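Long-range contact in alkylhydroperoxidase AhpD core: uncharacterized peroxidase-related protein (PDB 2PRR), which is an uncharacterized member of the carboxymuconolactone decarboxylase family that probably acts as an alkylhydroperoxidase-like peroxidase: residues E73-I77 with Q124-L128. Residues are numbered along the deposited sequence; the frame is centred on the assembly and turned at random.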
loop_
_atom_site.group_PDB
_atom_site.type_symbol
_atom_site.label_atom_id
_atom_site.label_comp_id
_atom_site.label_asym_id
_atom_site.label_seq_id
_atom_site.Cartn_x
_atom_site.Cartn_y
_atom_site.Cartn_z
ATOM N N GLU D 73 19.743 -0.446 22.858
ATOM C CA GLU D 73 19.430 0.217 21.601
ATOM C C GLU D 73 19.408 -0.750 20.432
ATOM O O GLU D 73 18.538 -0.687 19.556
ATOM C CB GLU D 73 20.427 1.338 21.368
ATOM C CG GLU D 73 20.163 2.536 22.268
ATOM C CD GLU D 73 21.173 3.685 22.121
ATOM O OE1 GLU D 73 22.195 3.563 21.407
ATOM O OE2 GLU D 73 20.929 4.746 22.733
ATOM N N ARG D 74 20.356 -1.671 20.426
ATOM C CA ARG D 74 20.415 -2.693 19.392
ATOM C C ARG D 74 19.178 -3.576 19.421
ATOM O O ARG D 74 18.663 -3.931 18.365
ATOM C CB ARG D 74 21.658 -3.561 19.567
ATOM C CG ARG D 74 22.961 -2.804 19.382
ATOM C CD ARG D 74 24.191 -3.646 19.794
ATOM N NE ARG D 74 25.371 -2.791 19.983
ATOM C CZ ARG D 74 26.638 -3.197 19.963
ATOM N NH1 ARG D 74 26.951 -4.457 19.703
ATOM N NH2 ARG D 74 27.599 -2.311 20.162
ATOM N N GLU D 75 18.732 -3.956 20.630
ATOM C CA GLU D 75 17.523 -4.764 20.800
ATOM C C GLU D 75 16.270 -3.973 20.450
ATOM O O GLU D 75 15.299 -4.535 19.962
ATOM C CB GLU D 75 17.411 -5.263 22.220
ATOM C CG GLU D 75 18.509 -6.248 22.601
ATOM C CD GLU D 75 18.500 -7.541 21.780
ATOM O OE1 GLU D 75 17.509 -7.832 21.071
ATOM O OE2 GLU D 75 19.500 -8.272 21.834
HETATM N N MSE D 76 16.325 -2.667 20.678
HETATM C CA MSE D 76 15.227 -1.779 20.361
HETATM C C MSE D 76 15.015 -1.789 18.846
HETATM O O MSE D 76 13.888 -1.893 18.365
HETATM C CB MSE D 76 15.554 -0.387 20.909
HETATM C CG MSE D 76 14.393 0.518 21.179
HETATM SE SE MSE D 76 14.994 2.118 21.982
HETATM C CE MSE D 76 16.039 1.429 23.664
ATOM N N ILE D 77 16.112 -1.739 18.096
ATOM C CA ILE D 77 16.047 -1.815 16.640
ATOM C C ILE D 77 15.386 -3.127 16.188
ATOM O O ILE D 77 14.561 -3.146 15.260
ATOM C CB ILE D 77 17.437 -1.656 15.992
ATOM C CG1 ILE D 77 18.018 -0.271 16.331
ATOM C CG2 ILE D 77 17.334 -1.822 14.434
ATOM C CD1 ILE D 77 19.426 0.006 15.855
ATOM N N GLN D 124 16.823 8.341 20.041
ATOM C CA GLN D 124 16.405 6.968 19.792
ATOM C C GLN D 124 15.218 6.884 18.805
ATOM O O GLN D 124 15.169 5.946 17.988
ATOM C CB GLN D 124 16.125 6.237 21.099
ATOM C CG GLN D 124 17.388 6.043 21.900
ATOM C CD GLN D 124 17.168 5.375 23.237
ATOM O OE1 GLN D 124 16.061 5.316 23.755
ATOM N NE2 GLN D 124 18.246 4.885 23.820
ATOM N N ARG D 125 14.296 7.848 18.847
ATOM C CA ARG D 125 13.199 7.838 17.878
ATOM C C ARG D 125 13.792 8.012 16.471
ATOM O O ARG D 125 13.329 7.363 15.524
ATOM C CB ARG D 125 12.150 8.914 18.175
ATOM C CG ARG D 125 10.939 8.870 17.202
ATOM C CD ARG D 125 10.006 10.048 17.400
ATOM N NE ARG D 125 8.954 10.076 16.381
ATOM N N ALA D 126 14.815 8.877 16.353
ATOM C CA ALA D 126 15.518 9.129 15.078
ATOM C C ALA D 126 16.208 7.868 14.531
ATOM O O ALA D 126 16.168 7.585 13.320
ATOM C CB ALA D 126 16.540 10.237 15.235
HETATM N N MSE D 127 16.824 7.126 15.459
HETATM C CA MSE D 127 17.515 5.903 15.173
HETATM C C MSE D 127 16.530 4.908 14.620
HETATM O O MSE D 127 16.858 4.154 13.732
HETATM C CB MSE D 127 18.119 5.338 16.486
HETATM C CG MSE D 127 18.839 4.043 16.374
HETATM SE SE MSE D 127 19.267 3.304 18.152
HETATM C CE MSE D 127 17.645 2.742 18.701
ATOM N N LEU D 128 15.338 4.858 15.182
ATOM C CA LEU D 128 14.363 3.888 14.715
ATOM C C LEU D 128 13.722 4.362 13.427
ATOM O O LEU D 128 13.323 3.530 12.654
ATOM C CB LEU D 128 13.290 3.593 15.766
ATOM C CG LEU D 128 13.732 3.070 17.133
ATOM C CD1 LEU D 128 12.495 2.794 17.963
ATOM C CD2 LEU D 128 14.608 1.828 16.989
#
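Residues 73-77 and 124-128 are short pieces of two helices that run in the same general direction, their axes crossing at -44° and coming within 10.6 Å, with the CA atoms of Ile-77 and Leu-128 nearer to each other than those of Glu-73 and Gln-124. At the N-terminal end the gap is bridged by a hydrogen bond from Gln-124 NE2 to Glu-73 OE2, 2.9 Å long and close to straight at 167°. The carboxylate oxygen lies in the plane of the amide and accepts through its anti lone pair, yet the two flat groups stand 82° apart. The other carboxylate oxygen, Glu-73 OE1, is also hydrogen-bonded, so both ends of this buried carboxylate are held. The selenium of selenomethionine Met-76 lies over the flat side of the amide, SE 3.8 Å from Gln-124 OE1. In this all-helical protein the contact packs helix 71-84, part of the carboxymuconolactone decarboxylase family region, against helix 122-137; Ile-165 of helix 156-179 touches Ile-77, and Ile-162 touches Met-127. The centre belongs to Met-127, also a selenomethionine. Its CG leaves anti to the backbone N, and a bend at the last torsion turns the methyl inward, leaving CE 3.6 Å from the backbone O of Glu-73 and 3.9 Å from Ile-77 CG1. Its selenium sits against Glu-73 CB and Ile-77 CD1. Further along, Leu-128 lays CD2 on the backbone of the facing helix, 3.9 Å from Ile-77 CA, while its CD1 reaches Met-76 CG more loosely at 4.4 Å.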